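Local atomic coordinates of Lmo2470 protein (Listeria monocytogenes EGD-e, PDB entry 5HL3), a protein that is the internalin InlP, a calcium-binding leucine-rich repeat protein that interacts with host afadin and facilitates crossing of the basement membrane. Residues Pro170-Asp176 / Pro192-Asp198; Ile185-Gln189 / Thr207-Leu213; Gly228-Thr234 / Leu249-Asn255; Ser238-Leu242 / Val256-Tyr261. All blocks are in the same frame, centred on the assembly; numbering follows the deposited sequence.

Contact 1: Pro170-Asp176 / Pro192-Asp198; sequences PLLITLD and PNLTFLD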
# COMPACT_ATOMS: atom_id res chain seq x y z
N PRO A 170 -17.74 -4.72 8.46
CA PRO A 170 -18.46 -3.56 7.93
C PRO A 170 -17.99 -2.21 8.39
O PRO A 170 -18.31 -1.21 7.73
CB PRO A 170 -19.88 -3.78 8.43
CG PRO A 170 -19.74 -4.62 9.66
CD PRO A 170 -18.61 -5.55 9.33
N LEU A 171 -17.22 -2.16 9.47
CA LEU A 171 -16.75 -0.89 9.99
C LEU A 171 -15.39 -0.46 9.49
O LEU A 171 -14.91 0.60 9.87
CB LEU A 171 -16.75 -0.92 11.52
CG LEU A 171 -18.09 -1.24 12.17
CD1 LEU A 171 -18.00 -1.11 13.67
CD2 LEU A 171 -19.16 -0.34 11.64
N LEU A 172 -14.80 -1.21 8.56
CA LEU A 172 -13.44 -0.87 8.13
C LEU A 172 -13.34 0.54 7.54
O LEU A 172 -14.12 0.91 6.65
CB LEU A 172 -12.94 -1.91 7.12
CG LEU A 172 -11.44 -1.87 6.84
CD1 LEU A 172 -10.69 -2.45 8.02
CD2 LEU A 172 -11.11 -2.64 5.56
N ILE A 173 -12.38 1.32 8.03
CA ILE A 173 -12.17 2.71 7.59
C ILE A 173 -10.84 2.86 6.81
O ILE A 173 -10.78 3.68 5.88
CB ILE A 173 -12.16 3.66 8.82
CG1 ILE A 173 -13.52 3.67 9.50
CG2 ILE A 173 -11.75 5.09 8.43
CD1 ILE A 173 -13.47 4.30 10.86
N THR A 174 -9.79 2.13 7.21
CA THR A 174 -8.46 2.27 6.63
C THR A 174 -7.93 0.94 6.21
O THR A 174 -7.91 -0.00 7.01
CB THR A 174 -7.46 2.93 7.63
OG1 THR A 174 -7.91 4.26 7.92
CG2 THR A 174 -6.04 2.98 7.06
N LEU A 175 -7.46 0.85 4.97
CA LEU A 175 -6.84 -0.37 4.45
C LEU A 175 -5.57 0.05 3.73
O LEU A 175 -5.62 0.74 2.68
CB LEU A 175 -7.80 -1.08 3.49
CG LEU A 175 -7.35 -2.36 2.84
CD1 LEU A 175 -6.90 -3.38 3.88
CD2 LEU A 175 -8.47 -2.95 1.97
N ASP A 176 -4.42 -0.33 4.27
CA ASP A 176 -3.10 -0.04 3.69
C ASP A 176 -2.53 -1.33 3.15
O ASP A 176 -2.12 -2.20 3.92
CB ASP A 176 -2.16 0.60 4.70
CG ASP A 176 -0.77 0.90 4.15
OD1 ASP A 176 -0.51 0.70 2.94
OD2 ASP A 176 0.09 1.33 4.96
N PRO A 192 -18.43 -0.36 3.05
CA PRO A 192 -18.86 0.98 2.60
C PRO A 192 -18.42 2.15 3.44
O PRO A 192 -18.61 3.30 3.02
CB PRO A 192 -20.37 0.86 2.57
CG PRO A 192 -20.66 -0.08 3.64
CD PRO A 192 -19.57 -1.13 3.57
N ASN A 193 -17.83 1.90 4.61
CA ASN A 193 -17.27 2.99 5.42
C ASN A 193 -15.82 3.27 5.10
O ASN A 193 -15.21 4.17 5.68
CB ASN A 193 -17.44 2.71 6.91
CG ASN A 193 -18.88 2.79 7.36
OD1 ASN A 193 -19.78 3.13 6.57
ND2 ASN A 193 -19.10 2.51 8.63
N LEU A 194 -15.24 2.53 4.15
CA LEU A 194 -13.83 2.71 3.84
C LEU A 194 -13.56 4.14 3.39
O LEU A 194 -14.21 4.63 2.47
CB LEU A 194 -13.40 1.71 2.75
CG LEU A 194 -11.88 1.66 2.55
CD1 LEU A 194 -11.20 0.96 3.70
CD2 LEU A 194 -11.55 1.00 1.22
N THR A 195 -12.61 4.82 4.05
CA THR A 195 -12.26 6.21 3.70
C THR A 195 -10.86 6.35 3.11
O THR A 195 -10.64 7.25 2.31
CB THR A 195 -12.39 7.20 4.89
OG1 THR A 195 -11.29 7.07 5.78
CG2 THR A 195 -13.69 6.98 5.59
N PHE A 196 -9.94 5.45 3.47
CA PHE A 196 -8.53 5.52 3.02
C PHE A 196 -8.11 4.18 2.46
O PHE A 196 -8.17 3.17 3.15
CB PHE A 196 -7.65 5.89 4.24
CG PHE A 196 -8.10 7.17 4.94
CD1 PHE A 196 -7.82 8.43 4.43
CD2 PHE A 196 -8.81 7.09 6.12
CE1 PHE A 196 -8.24 9.56 5.09
CE2 PHE A 196 -9.22 8.22 6.80
CZ PHE A 196 -8.95 9.46 6.27
N LEU A 197 -7.72 4.16 1.19
CA LEU A 197 -7.27 2.94 0.51
C LEU A 197 -5.91 3.23 -0.13
O LEU A 197 -5.82 4.00 -1.11
CB LEU A 197 -8.28 2.50 -0.53
CG LEU A 197 -8.00 1.22 -1.33
CD1 LEU A 197 -7.67 0.07 -0.39
CD2 LEU A 197 -9.16 0.88 -2.22
N ASP A 198 -4.86 2.68 0.47
CA ASP A 198 -3.47 2.90 -0.02
C ASP A 198 -3.01 1.68 -0.79
O ASP A 198 -2.81 0.61 -0.21
CB ASP A 198 -2.52 3.23 1.14
CG ASP A 198 -1.20 3.82 0.66
OD1 ASP A 198 -0.91 3.73 -0.55
OD2 ASP A 198 -0.43 4.38 1.49
O HOH W 1 -16.74 2.62 10.66
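The backbone O of I173 is gripped by two successive amides of the next repeat. T195 N gives the shorter bond, 2.8 Å from I173 O, and comes in tilted 19° from the carbonyl plane. F196 N lies 3.1 Å from I173 O, nearly along the C=O axis. In the conformer described, T195 OG1 adds a weak third bond to the same oxygen. From there the two segments run on as parallel strands, 174-176 beside 196-198. L175 spans the strand part with both of its backbone groups: L175 N donates to F196 O, and L175 O accepts from D198 N, each at 3.0 Å.

Side chains at matching positions lie alongside one another and point the same way. L175 and L197 point to the same buried face of the sheet. With CG anti to the backbone N in both, their ends run alongside each other, and L175 CD2 meets L197 CD1 at 3.9 Å. L194 CD1 packs against L175 CB at 4.0 Å and L172 CD2 at 4.1 Å. On the other face T174 OG1 approaches F196 CD2 obliquely. D176 and D198 stand with carboxylates nearly parallel, their planes 11° apart. The like charges, D176 OD1 and D198 OD2 4.0 Å apart, would probably disfavour this; each OD1 also accepts a bond, from S178 OG for D176 and from N200 ND2 for D198. Leucines inward and polar or aromatic groups outward on stacked parallel strands are the mark of the leucine-rich repeat solenoid.

Contact 2: Ile185-Gln189 / Thr207-Leu213; sequences IPDFQ and TPDFQNL. With CA (calcium ion), chain F.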
# COMPACT_ATOMS: atom_id res chain seq x y z
N ILE A 185 -7.45 -5.51 -7.76
CA ILE A 185 -8.03 -5.19 -6.45
C ILE A 185 -9.53 -5.54 -6.51
O ILE A 185 -10.18 -5.31 -7.54
CB ILE A 185 -7.78 -3.69 -6.12
CG1 ILE A 185 -8.17 -3.36 -4.69
CG2 ILE A 185 -8.45 -2.74 -7.07
CD1 ILE A 185 -7.22 -3.86 -3.63
N PRO A 186 -10.09 -6.14 -5.45
CA PRO A 186 -11.51 -6.46 -5.51
C PRO A 186 -12.42 -5.25 -5.67
O PRO A 186 -12.10 -4.15 -5.20
CB PRO A 186 -11.77 -7.10 -4.14
CG PRO A 186 -10.46 -7.70 -3.77
CD PRO A 186 -9.46 -6.71 -4.25
N ASP A 187 -13.58 -5.46 -6.31
CA ASP A 187 -14.63 -4.45 -6.33
C ASP A 187 -15.36 -4.61 -4.98
O ASP A 187 -16.40 -5.27 -4.86
CB ASP A 187 -15.56 -4.68 -7.52
CG ASP A 187 -16.49 -3.51 -7.77
OD1 ASP A 187 -16.48 -2.57 -6.96
OD2 ASP A 187 -17.21 -3.56 -8.79
N PHE A 188 -14.75 -4.03 -3.94
CA PHE A 188 -15.17 -4.33 -2.56
C PHE A 188 -16.66 -4.13 -2.35
O PHE A 188 -17.18 -3.07 -2.58
CB PHE A 188 -14.39 -3.48 -1.57
CG PHE A 188 -12.95 -3.88 -1.42
CD1 PHE A 188 -12.59 -5.06 -0.80
CD2 PHE A 188 -11.94 -3.05 -1.88
CE1 PHE A 188 -11.27 -5.41 -0.67
CE2 PHE A 188 -10.60 -3.39 -1.73
CZ PHE A 188 -10.27 -4.58 -1.13
N GLN A 189 -17.34 -5.18 -1.91
CA GLN A 189 -18.79 -5.16 -1.76
C GLN A 189 -19.31 -4.71 -0.41
O GLN A 189 -20.41 -4.16 -0.35
CB GLN A 189 -19.34 -6.60 -1.97
CG GLN A 189 -19.11 -7.20 -3.35
CD GLN A 189 -19.77 -8.55 -3.49
OE1 GLN A 189 -20.11 -9.19 -2.49
NE2 GLN A 189 -20.02 -8.97 -4.72
N THR A 207 -8.44 -0.60 -11.98
CA THR A 207 -9.24 -0.97 -10.82
C THR A 207 -10.67 -1.11 -11.31
O THR A 207 -11.03 -0.60 -12.38
CB THR A 207 -9.24 0.04 -9.65
OG1 THR A 207 -10.12 1.14 -9.92
CG2 THR A 207 -7.88 0.55 -9.34
N PRO A 208 -11.52 -1.78 -10.52
CA PRO A 208 -12.93 -1.71 -10.84
C PRO A 208 -13.48 -0.28 -10.71
O PRO A 208 -12.87 0.57 -10.01
CB PRO A 208 -13.59 -2.61 -9.78
CG PRO A 208 -12.49 -3.50 -9.31
CD PRO A 208 -11.25 -2.65 -9.37
N ASP A 209 -14.63 -0.04 -11.32
CA ASP A 209 -15.33 1.23 -11.14
C ASP A 209 -16.12 1.04 -9.87
O ASP A 209 -17.31 0.71 -9.89
CB ASP A 209 -16.25 1.50 -12.33
CG ASP A 209 -16.97 2.83 -12.23
OD1 ASP A 209 -16.62 3.67 -11.37
OD2 ASP A 209 -17.89 3.06 -13.04
N PHE A 210 -15.43 1.21 -8.76
CA PHE A 210 -15.95 0.76 -7.46
C PHE A 210 -17.40 0.98 -7.25
O PHE A 210 -17.89 2.12 -7.29
CB PHE A 210 -15.17 1.35 -6.30
CG PHE A 210 -13.72 0.97 -6.29
CD1 PHE A 210 -13.31 -0.34 -5.94
CD2 PHE A 210 -12.72 1.89 -6.59
CE1 PHE A 210 -11.98 -0.68 -5.92
CE2 PHE A 210 -11.41 1.54 -6.57
CZ PHE A 210 -11.02 0.27 -6.22
N GLN A 211 -18.08 -0.13 -6.95
CA GLN A 211 -19.51 -0.12 -6.80
C GLN A 211 -20.04 0.30 -5.42
O GLN A 211 -21.21 0.67 -5.30
CB GLN A 211 -20.07 -1.52 -7.17
CG GLN A 211 -19.73 -2.62 -6.18
CD GLN A 211 -19.86 -4.04 -6.73
OE1 GLN A 211 -20.74 -4.33 -7.54
NE2 GLN A 211 -19.01 -4.93 -6.24
N ASN A 212 -19.23 0.23 -4.37
CA ASN A 212 -19.77 0.54 -3.03
C ASN A 212 -18.74 1.14 -2.07
O ASN A 212 -18.55 0.67 -0.94
CB ASN A 212 -20.37 -0.74 -2.42
CG ASN A 212 -21.22 -0.45 -1.19
OD1 ASN A 212 -21.78 0.64 -1.07
ND2 ASN A 212 -21.32 -1.41 -0.28
N LEU A 213 -18.10 2.21 -2.51
CA LEU A 213 -17.17 2.98 -1.66
C LEU A 213 -17.61 4.45 -1.59
O LEU A 213 -16.87 5.35 -1.97
CB LEU A 213 -15.73 2.85 -2.17
CG LEU A 213 -15.13 1.45 -2.14
CD1 LEU A 213 -13.72 1.42 -2.71
CD2 LEU A 213 -15.13 0.81 -0.75
CA CA F . -20.14 -9.97 -0.20
O HOH W 2 -16.70 -1.13 -4.44
O HOH W 3 -18.45 -1.78 -10.48
O HOH W 4 -17.76 -1.89 -0.08
O HOH W 5 -18.04 -7.89 -6.88
O HOH W 6 -17.81 -9.91 -0.93
O HOH W 7 -20.62 -12.13 -1.23
O HOH W 8 -21.85 -10.78 1.41
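D187 and Q211 carry this contact between equivalent loops of two successive leucine-rich repeats. Q211 N donates to the syn lone pair of D187 OD1 at 2.9 Å, in a fairly straight bond. The Q211 side chain then folds back over the carboxylate. Its amide stacks on that group with the planes 19° apart, and NE2 bonds to D187 O at 3.0 Å from above the carbonyl plane. Chi1 of 69° puts Q211 CG between its own N and carbonyl carbon, which brings the chain over D187. P208 CB packs against D187 CB and CG.

Further inside, I185 CG2 touches P208 CD at 3.6 Å and reaches F210 CZ at the ring's end. P186 O lies at the edge of the F210 ring, in its plane, while P208 O and L213 CD1 lie over opposite faces, each offset toward the rim.

Waters fill in the polar links. One water accepts from N212 N and donates to D187 OD1 and F188 O. N165 positions the first loop by bonding to D187 O and Q189 N. Q189 OE1 binds a calcium ion at 2.4 Å, with N167, N190 and three waters as the other ligands. The backbone of the same Q189 is held separately: N212 ND2 donates to Q189 O at 2.9 Å, from 45° out of the carbonyl plane.

Contact 3: Gly228-Thr234 / Leu249-Asn255; sequences GTMVNYT and LTELPSN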
# COMPACT_ATOMS: atom_id res chain seq x y z
N GLY A 228 -2.04 3.72 -20.42
CA GLY A 228 -2.93 4.25 -21.44
C GLY A 228 -4.09 4.99 -20.80
O GLY A 228 -4.00 6.18 -20.48
N THR A 229 -5.20 4.29 -20.65
CA THR A 229 -6.37 4.86 -19.96
C THR A 229 -6.76 3.94 -18.81
O THR A 229 -6.39 2.76 -18.81
CB THR A 229 -7.56 5.03 -20.88
OG1 THR A 229 -8.00 3.75 -21.30
CG2 THR A 229 -7.21 5.87 -22.07
N MSE A 230 -7.45 4.49 -17.83
CA MSE A 230 -7.96 3.70 -16.70
C MSE A 230 -9.45 3.95 -16.57
O MSE A 230 -10.03 4.79 -17.25
CB MSE A 230 -7.22 4.00 -15.40
CG MSE A 230 -7.45 5.45 -14.97
SE MSE A 230 -6.65 5.81 -13.22
CE MSE A 230 -7.83 4.65 -12.19
N VAL A 231 -10.06 3.22 -15.66
CA VAL A 231 -11.47 3.40 -15.38
C VAL A 231 -11.77 4.85 -15.00
O VAL A 231 -10.99 5.49 -14.28
CB VAL A 231 -11.88 2.44 -14.23
CG1 VAL A 231 -11.16 2.71 -12.93
CG2 VAL A 231 -13.37 2.46 -14.02
N ASN A 232 -12.89 5.36 -15.48
CA ASN A 232 -13.32 6.74 -15.22
C ASN A 232 -14.41 6.68 -14.16
O ASN A 232 -15.58 6.53 -14.48
CB ASN A 232 -13.76 7.41 -16.52
CG ASN A 232 -13.86 8.93 -16.43
OD1 ASN A 232 -13.60 9.52 -15.40
ND2 ASN A 232 -14.28 9.56 -17.54
N TYR A 233 -13.99 6.73 -12.89
CA TYR A 233 -14.88 6.47 -11.76
C TYR A 233 -16.18 7.21 -11.83
O TYR A 233 -16.22 8.43 -12.03
CB TYR A 233 -14.19 6.80 -10.43
CG TYR A 233 -12.97 5.99 -10.14
CD1 TYR A 233 -13.06 4.63 -9.91
CD2 TYR A 233 -11.71 6.57 -10.09
CE1 TYR A 233 -11.94 3.89 -9.63
CE2 TYR A 233 -10.58 5.83 -9.83
CZ TYR A 233 -10.69 4.48 -9.61
OH TYR A 233 -9.58 3.74 -9.35
N THR A 234 -17.29 6.48 -11.63
CA THR A 234 -18.62 7.06 -11.68
C THR A 234 -19.31 7.21 -10.32
O THR A 234 -20.32 7.92 -10.25
CB THR A 234 -19.56 6.23 -12.59
OG1 THR A 234 -19.64 4.88 -12.10
CG2 THR A 234 -19.08 6.21 -14.02
N LEU A 249 -0.14 6.50 -17.87
CA LEU A 249 -1.36 6.96 -18.51
C LEU A 249 -1.08 8.01 -19.57
O LEU A 249 -0.23 8.89 -19.40
CB LEU A 249 -2.29 7.58 -17.46
CG LEU A 249 -2.78 6.59 -16.39
CD1 LEU A 249 -3.50 7.37 -15.29
CD2 LEU A 249 -3.72 5.54 -16.99
N THR A 250 -1.84 7.94 -20.67
CA THR A 250 -1.82 8.98 -21.72
C THR A 250 -3.03 9.92 -21.62
O THR A 250 -3.07 10.94 -22.32
CB THR A 250 -1.72 8.34 -23.11
OG1 THR A 250 -2.82 7.46 -23.31
CG2 THR A 250 -0.39 7.63 -23.29
N GLU A 251 -3.96 9.60 -20.73
CA GLU A 251 -5.16 10.40 -20.47
C GLU A 251 -5.58 10.11 -19.05
O GLU A 251 -5.51 8.97 -18.61
CB GLU A 251 -6.31 10.06 -21.45
CG GLU A 251 -7.52 11.00 -21.35
CD GLU A 251 -8.59 10.70 -22.35
OE1 GLU A 251 -8.95 9.50 -22.50
OE2 GLU A 251 -9.12 11.67 -22.97
N LEU A 252 -6.03 11.14 -18.34
CA LEU A 252 -6.51 10.99 -16.95
C LEU A 252 -8.03 10.83 -16.95
O LEU A 252 -8.73 11.33 -17.84
CB LEU A 252 -6.14 12.22 -16.14
CG LEU A 252 -4.63 12.51 -16.09
CD1 LEU A 252 -4.34 13.89 -15.48
CD2 LEU A 252 -3.90 11.40 -15.37
N PRO A 253 -8.57 10.20 -15.90
CA PRO A 253 -10.03 10.01 -15.83
C PRO A 253 -10.76 11.32 -15.57
O PRO A 253 -10.64 11.91 -14.48
CB PRO A 253 -10.21 9.00 -14.68
CG PRO A 253 -8.98 9.13 -13.87
CD PRO A 253 -7.87 9.45 -14.84
N SER A 254 -11.55 11.72 -16.54
CA SER A 254 -12.15 13.04 -16.53
C SER A 254 -13.13 13.30 -15.38
O SER A 254 -13.25 14.44 -14.92
CB SER A 254 -12.82 13.35 -17.88
OG SER A 254 -13.96 12.53 -18.12
N ASN A 255 -13.84 12.27 -14.92
CA ASN A 255 -14.84 12.47 -13.87
C ASN A 255 -14.28 12.92 -12.53
O ASN A 255 -14.99 13.53 -11.75
CB ASN A 255 -15.66 11.20 -13.62
CG ASN A 255 -16.50 10.80 -14.81
OD1 ASN A 255 -16.81 11.62 -15.69
ND2 ASN A 255 -16.92 9.55 -14.82
O HOH W 9 -7.60 7.38 -17.91
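Hydrogen bonds hold N232 and N255 together at one end of the contact. N255 N donates to N232 OD1 at 2.8 Å, in the carbonyl plane and on a lone pair. N232 ND2 donates to S254 OG at 3.0 Å, close to the plane of its own amide. One asparagine side chain thus accepts from the backbone and donates to a hydroxyl at the start of the 3-10 turn. Its CG is anti to the backbone N (chi1 -164°), which extends the amide toward S254 and N255. N255 answers with ND2, which bonds to Y233 O at 3.1 Å from above the carbonyl plane. The two asparagine amides are stacked, with their planes 24° apart. At the other end G228 O receives T250 N at 2.8 Å, and E251 N weakly.

Both segments belong to adjacent leucine-rich repeats. Each begins at the end of a short strand, where G228 and L249 form a parallel bridge, and then runs as a loop. The second leads into the last strand of the parallel sheet, 260-261.

Apolar contacts fill the middle. The selenomethionine M230 points toward the 249-255 segment and bends at chi3 (-67°). Its CG lies 4.0 Å from P253 CD, and its SE 4.1 Å from L249 CD1. L252 turns from this loop to helix 285-292, touching I286 and M290.

A water adds a further link. It accepts from M230 N and donates to E251 O at 2.7 Å.

Contact 4: Ser238-Leu242 / Val256-Tyr261; sequences SLESL and VLDTIY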
# COMPACT_ATOMS: atom_id res chain seq x y z
N SER A 238 -17.26 10.97 -2.44
CA SER A 238 -16.46 11.58 -1.37
C SER A 238 -15.00 11.78 -1.75
O SER A 238 -14.21 12.30 -0.94
CB SER A 238 -16.55 10.73 -0.10
OG SER A 238 -17.89 10.66 0.39
N LEU A 239 -14.60 11.38 -2.97
CA LEU A 239 -13.19 11.41 -3.33
C LEU A 239 -12.61 12.83 -3.26
O LEU A 239 -13.18 13.77 -3.83
CB LEU A 239 -12.99 10.84 -4.71
CG LEU A 239 -11.54 10.53 -5.12
CD1 LEU A 239 -10.92 9.44 -4.28
CD2 LEU A 239 -11.56 10.16 -6.61
N GLU A 240 -11.48 12.94 -2.58
CA GLU A 240 -10.72 14.21 -2.47
C GLU A 240 -9.34 14.11 -3.09
O GLU A 240 -8.83 15.11 -3.64
CB GLU A 240 -10.57 14.62 -1.00
CG GLU A 240 -11.89 14.91 -0.27
CD GLU A 240 -11.75 15.13 1.25
OE1 GLU A 240 -10.63 15.07 1.83
OE2 GLU A 240 -12.80 15.40 1.89
N SER A 241 -8.70 12.95 -3.01
CA SER A 241 -7.35 12.78 -3.54
C SER A 241 -7.21 11.44 -4.22
O SER A 241 -7.45 10.40 -3.60
CB SER A 241 -6.28 12.89 -2.45
OG SER A 241 -4.98 12.72 -3.01
N LEU A 242 -6.81 11.47 -5.48
CA LEU A 242 -6.50 10.26 -6.26
C LEU A 242 -5.07 10.42 -6.74
O LEU A 242 -4.79 11.23 -7.65
CB LEU A 242 -7.47 10.10 -7.43
CG LEU A 242 -7.20 8.98 -8.44
CD1 LEU A 242 -7.23 7.65 -7.74
CD2 LEU A 242 -8.24 8.99 -9.54
N VAL A 256 -13.01 12.63 -12.30
CA VAL A 256 -12.36 12.91 -11.03
C VAL A 256 -11.10 13.73 -11.20
O VAL A 256 -10.24 13.76 -10.32
CB VAL A 256 -12.07 11.57 -10.29
CG1 VAL A 256 -13.37 10.88 -9.92
CG2 VAL A 256 -11.16 10.67 -11.10
N LEU A 257 -10.99 14.44 -12.31
CA LEU A 257 -9.76 15.20 -12.60
C LEU A 257 -9.40 16.20 -11.51
O LEU A 257 -8.21 16.41 -11.22
CB LEU A 257 -9.91 15.89 -13.98
CG LEU A 257 -8.67 16.66 -14.48
CD1 LEU A 257 -7.37 15.88 -14.48
CD2 LEU A 257 -8.99 17.26 -15.86
N ASP A 258 -10.40 16.78 -10.86
CA ASP A 258 -10.15 17.75 -9.78
C ASP A 258 -9.56 17.16 -8.50
O ASP A 258 -9.23 17.89 -7.60
CB ASP A 258 -11.40 18.59 -9.46
CG ASP A 258 -12.61 17.77 -9.02
OD1 ASP A 258 -12.59 16.52 -9.17
OD2 ASP A 258 -13.65 18.41 -8.62
N THR A 259 -9.43 15.83 -8.42
CA THR A 259 -8.87 15.17 -7.24
C THR A 259 -7.47 14.65 -7.48
O THR A 259 -6.82 14.19 -6.56
CB THR A 259 -9.72 13.93 -6.82
OG1 THR A 259 -9.56 12.87 -7.77
CG2 THR A 259 -11.18 14.28 -6.65
N ILE A 260 -6.98 14.74 -8.72
CA ILE A 260 -5.77 14.00 -9.09
C ILE A 260 -4.44 14.65 -8.72
O ILE A 260 -4.24 15.86 -8.88
CB ILE A 260 -5.79 13.68 -10.61
CG1 ILE A 260 -6.95 12.74 -10.93
CG2 ILE A 260 -4.48 13.04 -11.08
CD1 ILE A 260 -7.14 12.44 -12.41
N TYR A 261 -3.54 13.82 -8.18
CA TYR A 261 -2.14 14.19 -8.03
C TYR A 261 -1.35 13.45 -9.11
O TYR A 261 -1.34 12.22 -9.14
CB TYR A 261 -1.57 13.83 -6.63
CG TYR A 261 -0.12 14.27 -6.49
CD1 TYR A 261 0.90 13.51 -7.03
CD2 TYR A 261 0.23 15.44 -5.81
CE1 TYR A 261 2.24 13.93 -6.95
CE2 TYR A 261 1.57 15.86 -5.72
CZ TYR A 261 2.56 15.10 -6.30
OH TYR A 261 3.89 15.49 -6.24
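A chi1 of 71° sets T259 OG1 between its own backbone N and carbonyl carbon, and a chi1 of -168° carries L239 CG anti to its backbone N. The two groups meet at about a right angle, with L239 CD2 3.6 Å from T259 OG1. The same hydroxyl rests 3.5 Å from L242 CB. Its proton goes to V256 O at 2.8 Å, in the carbonyl plane and on a lone pair. V256 O also accepts from T259 N. The hydroxyl is therefore fixed from within its own turn, although its surroundings across the contact are mainly leucine carbon. The methyl T259 CG2 faces the backbone O of L239.

V256 divides its two methyls between the leucines. CG1 lies 3.8 Å from L239 CD2, and CG2 lies 3.7 Å from L242 CD2. L242 and I260 point to the same face of the sheet, and L242 also touches the Y233 ring and L219 of strand 218-220.

The backbones pair in parallel. L242 N donates to T259 O, and L242 O accepts from Y261 N, both at 2.9 Å. Both donors stand well out of the acceptor carbonyl planes. Y261 continues the pairing to L244. Strand 260-261 follows a 3-10 turn and forms the outermost strand of the parallel sheet, an arrangement that closes the end of a leucine-rich repeat solenoid.

In the fold
Contacts 1 and 4 lie on the same parallel sheet, contact 1 between inner strands and contact 4 at its last strand. Contacts 2 and 3 join the loops that lead back to strands of that sheet. All four are partly buried. Each pairs backbone bonds or polar loop groups with an apolar inner side. Contact 1 is chiefly regular strand pairing, whereas contact 2 relies on side-chain amides, waters and a calcium ligand, and contact 3 on paired asparagines. Contact 4 has the smallest interface. L175 packs on F188 between contacts 1 and 2. T207 and D209 reach Y233 and T234 between contacts 2 and 3, and P253 meets I260 between contacts 3 and 4.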